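Side-chain contacts in sulfatase (Bacteroides fragilis CAG:558, PDB 6USS), which probably hydrolyses aryl sulfate esters as a calcium-dependent sulfatase of a human gut bacterium: residues 97-102 against 142-147; 202-207 against 229-234; 271-276 against 281-286; 343-346 against 351-354. The protein carries 1 engineered substitution. All blocks are in the same frame, centred on the assembly; numbering follows the deposited sequence.

Interaction 1 (97-102 against 142-147); sequences TGTNAA and HTFQAT
Thr97 and Ala146 meet through methyl groups, CG2 of Thr97 lying 3.5 Å from CB of Ala146 and the threonine CB close behind. Two residues on from Thr97, and two back from Ala146, Thr99 and Phe144 approach from opposite directions. OG1 of Thr99 stands 3.8 Å from CE2 of Phe144, oblique to the ring, and no hydrogen bond crosses the interface. The extended placement of the ring, with CG anti to the backbone N (chi1 -176°), carries its far end over to the threonine. Thr97 and Gly98 are the Thr-Gly pair that closes the sulfatase signature sequence opening at the engineered Cys88, and Gly98 leaves the signature helix 88-97 with a positive phi. The first torsion of Thr97 (chi1 68°) splits its branches: CG2 serves the contact, while OG1 bonds back to Cys93 O within the helix and accepts only weakly from Thr99 N at 3.4 Å. Farther out, Asn100 caps the next helix, its OD1 receiving Ala102 N at 3.0 Å from above the carbonyl plane. On the other side, strand 143-145 pairs in parallel with strand 133-135, and Gln400 bonds to both Thr97 O and Thr147 N, bridging the two segments from outside.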
loop_
_atom_site.group_PDB
_atom_site.type_symbol
_atom_site.label_atom_id
_atom_site.label_comp_id
_atom_site.label_asym_id
_atom_site.label_seq_id
_atom_site.Cartn_x
_atom_site.Cartn_y
_atom_site.Cartn_z
ATOM N N THR A 97 -15.785 -2.430 6.670
ATOM C CA THR A 97 -16.205 -1.163 7.240
ATOM C C THR A 97 -16.932 -1.295 8.567
ATOM O O THR A 97 -17.234 -0.270 9.180
ATOM C CB THR A 97 -17.137 -0.401 6.275
ATOM O OG1 THR A 97 -18.387 -1.102 6.155
ATOM C CG2 THR A 97 -16.507 -0.207 4.886
ATOM N N GLY A 98 -17.265 -2.508 9.009
ATOM C CA GLY A 98 -17.984 -2.653 10.266
ATOM C C GLY A 98 -19.385 -2.095 10.259
ATOM O O GLY A 98 -19.966 -1.874 11.325
ATOM N N THR A 99 -19.941 -1.892 9.074
ATOM C CA THR A 99 -21.219 -1.240 8.842
ATOM C C THR A 99 -22.207 -2.288 8.355
ATOM O O THR A 99 -21.836 -3.179 7.583
ATOM C CB THR A 99 -21.033 -0.110 7.805
ATOM O OG1 THR A 99 -20.510 1.069 8.447
ATOM C CG2 THR A 99 -22.305 0.242 7.122
ATOM N N ASN A 100 -23.449 -2.211 8.836
ATOM C CA ASN A 100 -24.516 -3.032 8.268
ATOM C C ASN A 100 -24.802 -2.606 6.824
ATOM O O ASN A 100 -24.708 -1.423 6.476
ATOM C CB ASN A 100 -25.790 -2.921 9.111
ATOM C CG ASN A 100 -26.965 -3.698 8.506
ATOM O OD1 ASN A 100 -27.823 -3.118 7.846
ATOM N ND2 ASN A 100 -26.996 -5.008 8.722
ATOM N N ALA A 101 -25.170 -3.576 5.980
ATOM C CA ALA A 101 -25.304 -3.298 4.548
ATOM C C ALA A 101 -26.332 -2.199 4.268
ATOM O O ALA A 101 -26.169 -1.404 3.333
ATOM C CB ALA A 101 -25.666 -4.586 3.802
ATOM N N ALA A 102 -27.398 -2.130 5.067
ATOM C CA ALA A 102 -28.420 -1.121 4.820
ATOM C C ALA A 102 -27.820 0.271 4.886
ATOM O O ALA A 102 -28.195 1.149 4.105
ATOM C CB ALA A 102 -29.572 -1.261 5.820
ATOM N N HIS A 142 -20.290 7.451 -6.034
ATOM C CA HIS A 142 -21.343 6.625 -5.441
ATOM C C HIS A 142 -20.714 5.617 -4.495
ATOM O O HIS A 142 -20.830 4.401 -4.700
ATOM C CB HIS A 142 -22.175 5.915 -6.515
ATOM C CG HIS A 142 -23.416 6.651 -6.930
ATOM N ND1 HIS A 142 -23.389 7.901 -7.512
ATOM C CD2 HIS A 142 -24.726 6.293 -6.873
ATOM C CE1 HIS A 142 -24.625 8.287 -7.781
ATOM N NE2 HIS A 142 -25.455 7.332 -7.400
ATOM N N THR A 143 -20.030 6.123 -3.466
ATOM C CA THR A 143 -19.319 5.295 -2.509
ATOM C C THR A 143 -19.778 5.606 -1.095
ATOM O O THR A 143 -20.279 6.700 -0.815
ATOM C CB THR A 143 -17.799 5.509 -2.596
ATOM O OG1 THR A 143 -17.479 6.852 -2.200
ATOM C CG2 THR A 143 -17.303 5.241 -4.014
ATOM N N PHE A 144 -19.594 4.627 -0.209
ATOM C CA PHE A 144 -19.668 4.842 1.228
ATOM C C PHE A 144 -18.247 5.040 1.749
ATOM O O PHE A 144 -17.401 4.142 1.610
ATOM C CB PHE A 144 -20.350 3.669 1.931
ATOM C CG PHE A 144 -20.543 3.884 3.403
ATOM C CD1 PHE A 144 -21.614 4.621 3.870
ATOM C CD2 PHE A 144 -19.642 3.360 4.320
ATOM C CE1 PHE A 144 -21.787 4.842 5.228
ATOM C CE2 PHE A 144 -19.818 3.565 5.684
ATOM C CZ PHE A 144 -20.894 4.305 6.139
ATOM N N GLN A 145 -17.976 6.225 2.302
ATOM C CA GLN A 145 -16.667 6.514 2.879
ATOM C C GLN A 145 -16.571 5.855 4.246
ATOM O O GLN A 145 -17.506 5.943 5.049
ATOM C CB GLN A 145 -16.429 8.017 3.015
ATOM C CG GLN A 145 -15.114 8.352 3.749
ATOM C CD GLN A 145 -14.854 9.852 3.913
ATOM O OE1 GLN A 145 -15.703 10.684 3.582
ATOM N NE2 GLN A 145 -13.670 10.199 4.424
ATOM N N ALA A 146 -15.454 5.185 4.506
ATOM C CA ALA A 146 -15.328 4.487 5.777
ATOM C C ALA A 146 -13.861 4.261 6.103
ATOM O O ALA A 146 -13.014 4.162 5.211
ATOM C CB ALA A 146 -16.079 3.149 5.779
ATOM N N THR A 147 -13.584 4.195 7.401
ATOM C CA THR A 147 -12.264 3.861 7.910
ATOM C C THR A 147 -12.084 2.345 7.854
ATOM O O THR A 147 -12.836 1.601 8.500
ATOM C CB THR A 147 -12.118 4.387 9.334
ATOM O OG1 THR A 147 -12.235 5.816 9.309
ATOM C CG2 THR A 147 -10.772 4.002 9.906
#

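Interaction 2 (202-207 against 229-234); sequences NNYGNR and TFVSEA
Tyr204 meets the start of helix 231-247 with both its ring and its hydroxyl. CG2 of Val231 sits over one face of the Tyr204 ring, 4.1 Å from the centroid and 23° off the normal, in a CH-pi contact displaced toward the rim. CB of Val231 approaches ring atom CE1 of Tyr204 to 3.6 Å, the two side chains crossing at a slant. Val231 turns CG2 anti to its own backbone N, and it is this branch that rests on the tyrosine. At the far end, Tyr204 OH donates to Thr229 O over 2.6 Å; the acceptor lies at the ring edge near its plane, whereas the hydroxyl is tilted 35° from the carbonyl plane. The methyl CB of Ala234, one turn into the helix, comes to 3.7 Å from Tyr204 OH, oblique to the ring. Behind the tyrosine the loop is braced by reciprocal side-chain-to-backbone hydrogen bonds: Asn206 ND2 gives to Asn203 O at 2.9 Å, and Asn203 ND2 gives to Asn206 O at 3.2 Å. A backbone hydrogen bond between Tyr204 and Val218 ties the loop further. The long connection from strand 185-187 is thereby joined to the helix it leads into. Chemically, one phenol supplies an apolar face for Val231 and a donor for a carbonyl just ahead of the helix, so its buried hydroxyl is satisfied and its hydrogen directed.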
loop_
_atom_site.group_PDB
_atom_site.type_symbol
_atom_site.label_atom_id
_atom_site.label_comp_id
_atom_site.label_asym_id
_atom_site.label_seq_id
_atom_site.Cartn_x
_atom_site.Cartn_y
_atom_site.Cartn_z
ATOM N N ASN A 202 -5.274 -21.435 -18.881
ATOM C CA ASN A 202 -6.003 -20.333 -19.490
ATOM C C ASN A 202 -5.540 -18.974 -18.987
ATOM O O ASN A 202 -6.238 -17.975 -19.196
ATOM C CB ASN A 202 -7.508 -20.490 -19.261
ATOM C CG ASN A 202 -8.085 -21.700 -19.980
ATOM O OD1 ASN A 202 -7.516 -22.190 -20.957
ATOM N ND2 ASN A 202 -9.225 -22.182 -19.501
ATOM N N ASN A 203 -4.384 -18.911 -18.329
ATOM C CA ASN A 203 -3.844 -17.665 -17.781
ATOM C C ASN A 203 -4.816 -16.995 -16.822
ATOM O O ASN A 203 -4.759 -15.769 -16.643
ATOM C CB ASN A 203 -3.456 -16.661 -18.881
ATOM C CG ASN A 203 -2.534 -17.249 -19.931
ATOM O OD1 ASN A 203 -1.764 -18.174 -19.662
ATOM N ND2 ASN A 203 -2.600 -16.705 -21.137
ATOM N N TYR A 204 -5.720 -17.777 -16.222
ATOM C CA TYR A 204 -6.793 -17.255 -15.371
ATOM C C TYR A 204 -7.609 -16.176 -16.077
ATOM O O TYR A 204 -8.178 -15.289 -15.427
ATOM C CB TYR A 204 -6.244 -16.734 -14.035
ATOM C CG TYR A 204 -5.262 -17.698 -13.428
ATOM C CD1 TYR A 204 -5.665 -18.976 -13.058
ATOM C CD2 TYR A 204 -3.920 -17.356 -13.264
ATOM C CE1 TYR A 204 -4.760 -19.891 -12.519
ATOM C CE2 TYR A 204 -3.002 -18.265 -12.712
ATOM C CZ TYR A 204 -3.436 -19.533 -12.353
ATOM O OH TYR A 204 -2.551 -20.448 -11.832
ATOM N N GLY A 205 -7.660 -16.223 -17.409
ATOM C CA GLY A 205 -8.411 -15.255 -18.190
ATOM C C GLY A 205 -7.589 -14.192 -18.888
ATOM O O GLY A 205 -8.127 -13.507 -19.764
ATOM N N ASN A 206 -6.317 -14.029 -18.559
ATOM C CA ASN A 206 -5.555 -12.934 -19.146
ATOM C C ASN A 206 -5.222 -13.227 -20.604
ATOM O O ASN A 206 -4.731 -14.313 -20.933
ATOM C CB ASN A 206 -4.273 -12.692 -18.357
ATOM C CG ASN A 206 -4.536 -12.117 -16.984
ATOM O OD1 ASN A 206 -4.650 -10.899 -16.821
ATOM N ND2 ASN A 206 -4.633 -12.990 -15.984
ATOM N N ARG A 207 -5.491 -12.258 -21.478
ATOM C CA ARG A 207 -5.106 -12.379 -22.873
ATOM C C ARG A 207 -3.632 -12.035 -23.035
ATOM O O ARG A 207 -3.062 -11.272 -22.250
ATOM C CB ARG A 207 -5.955 -11.467 -23.759
ATOM C CG ARG A 207 -7.433 -11.785 -23.723
ATOM C CD ARG A 207 -8.118 -11.416 -25.033
ATOM N NE ARG A 207 -8.417 -12.599 -25.836
ATOM C CZ ARG A 207 -7.870 -12.864 -27.020
ATOM N NH1 ARG A 207 -6.996 -12.018 -27.563
ATOM N NH2 ARG A 207 -8.206 -13.972 -27.668
ATOM N N THR A 229 -1.175 -25.029 -12.716
ATOM C CA THR A 229 -1.474 -24.579 -11.357
ATOM C C THR A 229 -2.905 -24.026 -11.314
ATOM O O THR A 229 -3.187 -22.967 -11.889
ATOM C CB THR A 229 -0.459 -23.535 -10.888
ATOM O OG1 THR A 229 0.878 -24.035 -11.042
ATOM C CG2 THR A 229 -0.686 -23.181 -9.425
ATOM N N PHE A 230 -3.807 -24.768 -10.662
ATOM C CA PHE A 230 -5.142 -24.283 -10.315
ATOM C C PHE A 230 -5.040 -23.022 -9.447
ATOM O O PHE A 230 -4.142 -22.901 -8.609
ATOM C CB PHE A 230 -5.904 -25.389 -9.569
ATOM C CG PHE A 230 -7.388 -25.401 -9.829
ATOM C CD1 PHE A 230 -7.886 -25.788 -11.064
ATOM C CD2 PHE A 230 -8.285 -25.030 -8.840
ATOM C CE1 PHE A 230 -9.251 -25.805 -11.308
ATOM C CE2 PHE A 230 -9.639 -25.041 -9.081
ATOM C CZ PHE A 230 -10.125 -25.434 -10.321
ATOM N N VAL A 231 -5.974 -22.076 -9.640
ATOM C CA VAL A 231 -5.776 -20.730 -9.087
ATOM C C VAL A 231 -5.747 -20.755 -7.560
ATOM O O VAL A 231 -4.981 -20.007 -6.933
ATOM C CB VAL A 231 -6.828 -19.736 -9.625
ATOM C CG1 VAL A 231 -8.191 -19.971 -9.026
ATOM C CG2 VAL A 231 -6.375 -18.309 -9.326
ATOM N N SER A 232 -6.570 -21.612 -6.936
ATOM C CA SER A 232 -6.531 -21.771 -5.482
ATOM C C SER A 232 -5.173 -22.246 -5.003
ATOM O O SER A 232 -4.771 -21.924 -3.879
ATOM C CB SER A 232 -7.612 -22.763 -5.026
ATOM O OG SER A 232 -8.828 -22.538 -5.717
ATOM N N GLU A 233 -4.479 -23.043 -5.823
ATOM C CA GLU A 233 -3.118 -23.456 -5.496
ATOM C C GLU A 233 -2.156 -22.283 -5.637
ATOM O O GLU A 233 -1.335 -22.025 -4.741
ATOM C CB GLU A 233 -2.689 -24.623 -6.395
ATOM C CG GLU A 233 -1.313 -25.244 -6.086
ATOM C CD GLU A 233 -1.178 -25.750 -4.645
ATOM O OE1 GLU A 233 -2.182 -26.211 -4.050
ATOM O OE2 GLU A 233 -0.057 -25.685 -4.091
ATOM N N ALA A 234 -2.263 -21.544 -6.750
ATOM C CA ALA A 234 -1.429 -20.365 -6.949
ATOM C C ALA A 234 -1.590 -19.378 -5.802
ATOM O O ALA A 234 -0.603 -18.821 -5.301
ATOM C CB ALA A 234 -1.774 -19.687 -8.275
#

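Interaction 3 (271-276 against 281-286); sequences RFYQKY and LTPKEA
Tyr273 lays the CE1 side of its ring against Ala286, 3.8 Å from CB and oblique to it, and carries its hydroxyl across Pro283, where OH lies 3.5 Å from the proline CB. The side chain runs anti to the backbone N (chi1 173°), a course that brings the ring close to the second helix although its first bond does not aim there. Pro283 O is met near the plane of the ring, at its edge, and the phenol oxygen bonds outside the contact to Lys268 NZ. One turn later Tyr276 contributes chiefly its CB, packed 3.7 Å from CB of Ala286 and 4.1 Å from CD2 of Leu281; its ring leads away, and its hydroxyl reaches Glu293 OE1. The small alanine thus receives both tyrosines. Beside this packing the chain closes on itself: Leu281 N donates to Tyr276 O over 3.1 Å in a nearly straight bond (168°), and CD1 of Leu281 comes to 3.4 Å from the same oxygen. Thr282 is the N-cap of the following helix, its OG1 accepting weakly from Glu285 N. Two consecutive helices are joined here by a tight turn, with short helix 273-279 folded onto the opening turn of long helix 283-308. These helices lie in the connection between strands 253-258 and 315-321, which flank strand 35-41 in the main sheet and run parallel to it.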
loop_
_atom_site.group_PDB
_atom_site.type_symbol
_atom_site.label_atom_id
_atom_site.label_comp_id
_atom_site.label_asym_id
_atom_site.label_seq_id
_atom_site.Cartn_x
_atom_site.Cartn_y
_atom_site.Cartn_z
ATOM N N ARG A 271 -6.874 -32.557 -9.953
ATOM C CA ARG A 271 -6.368 -33.159 -8.724
ATOM C C ARG A 271 -7.434 -33.964 -7.990
ATOM O O ARG A 271 -7.113 -34.922 -7.282
ATOM C CB ARG A 271 -5.820 -32.077 -7.799
ATOM C CG ARG A 271 -4.661 -31.318 -8.395
ATOM C CD ARG A 271 -4.100 -30.313 -7.411
ATOM N NE ARG A 271 -5.005 -29.182 -7.234
ATOM C CZ ARG A 271 -4.817 -28.215 -6.345
ATOM N NH1 ARG A 271 -3.749 -28.229 -5.558
ATOM N NH2 ARG A 271 -5.688 -27.236 -6.248
ATOM N N PHE A 272 -8.699 -33.604 -8.132
ATOM C CA PHE A 272 -9.736 -34.255 -7.347
ATOM C C PHE A 272 -10.933 -34.707 -8.164
ATOM O O PHE A 272 -11.751 -35.481 -7.650
ATOM C CB PHE A 272 -10.223 -33.315 -6.232
ATOM C CG PHE A 272 -9.122 -32.515 -5.599
ATOM C CD1 PHE A 272 -8.204 -33.126 -4.749
ATOM C CD2 PHE A 272 -8.998 -31.160 -5.850
ATOM C CE1 PHE A 272 -7.179 -32.391 -4.159
ATOM C CE2 PHE A 272 -7.978 -30.412 -5.261
ATOM C CZ PHE A 272 -7.074 -31.029 -4.410
ATOM N N TYR A 273 -11.052 -34.258 -9.411
ATOM C CA TYR A 273 -12.302 -34.419 -10.140
ATOM C C TYR A 273 -12.688 -35.888 -10.271
ATOM O O TYR A 273 -13.792 -36.286 -9.879
ATOM C CB TYR A 273 -12.178 -33.761 -11.505
ATOM C CG TYR A 273 -13.358 -34.013 -12.383
ATOM C CD1 TYR A 273 -14.540 -33.303 -12.211
ATOM C CD2 TYR A 273 -13.292 -34.952 -13.395
ATOM C CE1 TYR A 273 -15.627 -33.532 -13.020
ATOM C CE2 TYR A 273 -14.370 -35.183 -14.218
ATOM C CZ TYR A 273 -15.534 -34.473 -14.028
ATOM O OH TYR A 273 -16.596 -34.711 -14.857
ATOM N N GLN A 274 -11.781 -36.715 -10.802
ATOM C CA GLN A 274 -12.120 -38.104 -11.097
ATOM C C GLN A 274 -12.482 -38.882 -9.840
ATOM O O GLN A 274 -13.311 -39.801 -9.895
ATOM C CB GLN A 274 -10.964 -38.794 -11.834
ATOM C CG GLN A 274 -11.324 -40.162 -12.412
ATOM C CD GLN A 274 -12.532 -40.096 -13.338
ATOM O OE1 GLN A 274 -12.596 -39.264 -14.246
ATOM N NE2 GLN A 274 -13.501 -40.969 -13.102
ATOM N N LYS A 275 -11.887 -38.531 -8.700
ATOM C CA LYS A 275 -12.237 -39.225 -7.466
ATOM C C LYS A 275 -13.735 -39.123 -7.181
ATOM O O LYS A 275 -14.377 -40.117 -6.812
ATOM C CB LYS A 275 -11.415 -38.675 -6.298
ATOM C CG LYS A 275 -11.815 -39.284 -4.944
ATOM C CD LYS A 275 -10.999 -38.708 -3.786
ATOM C CE LYS A 275 -11.131 -37.198 -3.686
ATOM N NZ LYS A 275 -10.430 -36.696 -2.457
ATOM N N TYR A 276 -14.321 -37.937 -7.373
ATOM C CA TYR A 276 -15.745 -37.783 -7.088
ATOM C C TYR A 276 -16.604 -38.457 -8.148
ATOM O O TYR A 276 -17.681 -38.983 -7.833
ATOM C CB TYR A 276 -16.098 -36.300 -6.948
ATOM C CG TYR A 276 -15.469 -35.700 -5.722
ATOM C CD1 TYR A 276 -15.979 -35.987 -4.462
ATOM C CD2 TYR A 276 -14.342 -34.881 -5.811
ATOM C CE1 TYR A 276 -15.407 -35.462 -3.325
ATOM C CE2 TYR A 276 -13.749 -34.343 -4.658
ATOM C CZ TYR A 276 -14.291 -34.647 -3.418
ATOM O OH TYR A 276 -13.748 -34.148 -2.256
ATOM N N LEU A 281 -20.781 -39.218 -8.213
ATOM C CA LEU A 281 -21.426 -37.931 -8.412
ATOM C C LEU A 281 -21.536 -37.601 -9.898
ATOM O O LEU A 281 -20.729 -38.045 -10.725
ATOM C CB LEU A 281 -20.655 -36.820 -7.709
ATOM C CG LEU A 281 -20.679 -36.716 -6.188
ATOM C CD1 LEU A 281 -19.997 -37.926 -5.532
ATOM C CD2 LEU A 281 -19.974 -35.418 -5.805
ATOM N N THR A 282 -22.558 -36.820 -10.231
ATOM C CA THR A 282 -22.690 -36.283 -11.570
ATOM C C THR A 282 -21.514 -35.353 -11.864
ATOM O O THR A 282 -20.892 -34.829 -10.939
ATOM C CB THR A 282 -23.997 -35.523 -11.686
ATOM O OG1 THR A 282 -23.881 -34.323 -10.910
ATOM C CG2 THR A 282 -25.142 -36.365 -11.145
ATOM N N PRO A 283 -21.176 -35.149 -13.140
ATOM C CA PRO A 283 -20.013 -34.298 -13.458
ATOM C C PRO A 283 -20.077 -32.915 -12.837
ATOM O O PRO A 283 -19.082 -32.455 -12.255
ATOM C CB PRO A 283 -20.045 -34.236 -14.989
ATOM C CG PRO A 283 -20.698 -35.506 -15.394
ATOM C CD PRO A 283 -21.749 -35.777 -14.344
ATOM N N LYS A 284 -21.224 -32.238 -12.952
ATOM C CA LYS A 284 -21.410 -30.943 -12.306
ATOM C C LYS A 284 -21.081 -31.024 -10.822
ATOM O O LYS A 284 -20.322 -30.201 -10.292
ATOM C CB LYS A 284 -22.848 -30.460 -12.499
ATOM C CG LYS A 284 -23.172 -29.974 -13.883
ATOM C CD LYS A 284 -24.631 -29.559 -13.952
ATOM C CE LYS A 284 -24.999 -29.025 -15.315
ATOM N NZ LYS A 284 -24.975 -30.100 -16.314
ATOM N N GLU A 285 -21.615 -32.036 -10.136
ATOM C CA GLU A 285 -21.378 -32.126 -8.699
ATOM C C GLU A 285 -19.949 -32.583 -8.389
ATOM O O GLU A 285 -19.375 -32.169 -7.377
ATOM C CB GLU A 285 -22.418 -33.049 -8.046
ATOM C CG GLU A 285 -23.873 -32.531 -8.113
ATOM C CD GLU A 285 -24.063 -31.138 -7.506
ATOM O OE1 GLU A 285 -24.024 -31.005 -6.256
ATOM O OE2 GLU A 285 -24.253 -30.169 -8.280
ATOM N N ALA A 286 -19.345 -33.410 -9.245
ATOM C CA ALA A 286 -17.945 -33.758 -9.033
ATOM C C ALA A 286 -17.043 -32.531 -9.172
ATOM O O ALA A 286 -16.074 -32.385 -8.421
ATOM C CB ALA A 286 -17.508 -34.854 -10.001
#

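Interaction 4 (343-346 against 351-354); sequences PLNS and AYEG
Tyr352 lies side by side with Asn345, the two side chains pointing the same way. CD2 of Tyr352 meets CG of Asn345 at 3.3 Å, with amide and ring planes 41° apart, so the groups are skewed and not stacked. CB of Tyr352 is equally near Asn345 O, at 3.3 Å, and CB of Ser346 stands at the ring edge. Beyond the contact Tyr352 OH bonds to Glu461 OE1, and the ring touches Ile452 and Tyr454 of strand 449-454, carrying the contact to the four-stranded C-terminal sheet. Next in line, Glu353 meets Leu344 with its CB and its backbone O: CB of Glu353 lies 4.0 Å from CD2 of Leu344, and the backbone O of Glu353 is 3.5 Å from CD1 of Leu344. Bent at its second torsion, the glutamate leads its carboxylate away to Tyr83, Arg357 and Lys450. Gly354 follows, and the absence of a side chain lets the opposing backbone close in. N of Gly354 donates weakly to Asn345 O at 3.0 Å, bent to 127°, and CA of Gly354 points a hydrogen at Ser346 O across 3.5 Å, a straighter approach (152°). Asn345 O therefore faces a weak N-H donor, the CA of Gly354 and the CB of Tyr352. The loop is joined to residues 352-354 by several modest backbone contacts and by apolar packing, while the strongly polar groups of Tyr352 and Glu353 are engaged elsewhere.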
loop_
_atom_site.group_PDB
_atom_site.type_symbol
_atom_site.label_atom_id
_atom_site.label_comp_id
_atom_site.label_asym_id
_atom_site.label_seq_id
_atom_site.Cartn_x
_atom_site.Cartn_y
_atom_site.Cartn_z
ATOM N N PRO A 343 -30.222 -28.638 4.570
ATOM C CA PRO A 343 -31.647 -28.372 4.795
ATOM C C PRO A 343 -32.044 -26.906 4.711
ATOM O O PRO A 343 -33.178 -26.591 5.029
ATOM C CB PRO A 343 -31.849 -28.857 6.225
ATOM C CG PRO A 343 -30.568 -28.472 6.876
ATOM C CD PRO A 343 -29.515 -28.821 5.845
ATOM N N LEU A 344 -31.138 -26.010 4.338
ATOM C CA LEU A 344 -31.532 -24.609 4.255
ATOM C C LEU A 344 -32.279 -24.344 2.950
ATOM O O LEU A 344 -32.057 -25.023 1.944
ATOM C CB LEU A 344 -30.315 -23.692 4.359
ATOM C CG LEU A 344 -29.428 -23.937 5.570
ATOM C CD1 LEU A 344 -28.361 -22.868 5.632
ATOM C CD2 LEU A 344 -30.277 -23.948 6.833
ATOM N N ASN A 345 -33.165 -23.341 2.974
ATOM C CA ASN A 345 -33.963 -22.985 1.803
ATOM C C ASN A 345 -33.163 -22.115 0.825
ATOM O O ASN A 345 -32.614 -21.075 1.205
ATOM C CB ASN A 345 -35.236 -22.258 2.243
ATOM C CG ASN A 345 -36.355 -22.340 1.203
ATOM O OD1 ASN A 345 -36.108 -22.371 -0.000
ATOM N ND2 ASN A 345 -37.603 -22.346 1.679
ATOM N N SER A 346 -33.103 -22.548 -0.430
ATOM C CA SER A 346 -32.594 -21.733 -1.533
ATOM C C SER A 346 -31.093 -21.463 -1.292
ATOM O O SER A 346 -30.358 -22.320 -0.773
ATOM C CB SER A 346 -33.480 -20.498 -1.689
ATOM O OG SER A 346 -33.018 -19.631 -2.706
ATOM N N ALA A 351 -32.973 -14.145 0.694
ATOM C CA ALA A 351 -33.009 -13.773 2.097
ATOM C C ALA A 351 -33.277 -14.972 2.998
ATOM O O ALA A 351 -33.156 -14.844 4.224
ATOM C CB ALA A 351 -34.058 -12.682 2.321
ATOM N N TYR A 352 -33.627 -16.124 2.418
ATOM C CA TYR A 352 -33.753 -17.361 3.171
ATOM C C TYR A 352 -32.397 -17.767 3.754
ATOM O O TYR A 352 -31.343 -17.255 3.360
ATOM C CB TYR A 352 -34.304 -18.471 2.269
ATOM C CG TYR A 352 -35.772 -18.312 1.936
ATOM C CD1 TYR A 352 -36.563 -17.430 2.661
ATOM C CD2 TYR A 352 -36.366 -19.019 0.887
ATOM C CE1 TYR A 352 -37.909 -17.256 2.367
ATOM C CE2 TYR A 352 -37.716 -18.857 0.589
ATOM C CZ TYR A 352 -38.481 -17.969 1.340
ATOM O OH TYR A 352 -39.819 -17.779 1.078
ATOM N N GLU A 353 -32.424 -18.720 4.702
ATOM C CA GLU A 353 -31.187 -19.129 5.380
ATOM C C GLU A 353 -30.148 -19.669 4.404
ATOM O O GLU A 353 -28.942 -19.570 4.660
ATOM C CB GLU A 353 -31.485 -20.181 6.444
ATOM C CG GLU A 353 -32.402 -19.690 7.552
ATOM C CD GLU A 353 -31.692 -18.761 8.539
ATOM O OE1 GLU A 353 -30.952 -19.266 9.425
ATOM O OE2 GLU A 353 -31.878 -17.530 8.420
ATOM N N GLY A 354 -30.594 -20.253 3.291
ATOM C CA GLY A 354 -29.660 -20.768 2.311
ATOM C C GLY A 354 -28.796 -19.685 1.699
ATOM O O GLY A 354 -27.688 -19.965 1.232
#

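The four contacts follow one another along the chain, but only interactions 2 and 3 touch. Their centres are 20 Å apart, and a salt bridge joins them, Glu233 OE1 to Arg271 NH1 at 3.0 Å, with Phe230 CB packed 3.8 Å from Arg271 NH2. Interactions 1 and 3 lie on opposite sides of the chain's centre, 40 Å apart between centres, while interaction 4 comes within about 12 Å of each of them, measured between nearest atoms. None forms the calcium site of Asp42, Asp43, Cys88, Asp322 and Asn323. Val231 of interaction 2 is about 10 Å from Asp42 between side chains, and Gly354 of interaction 4 is about 13 Å from the calcium ion.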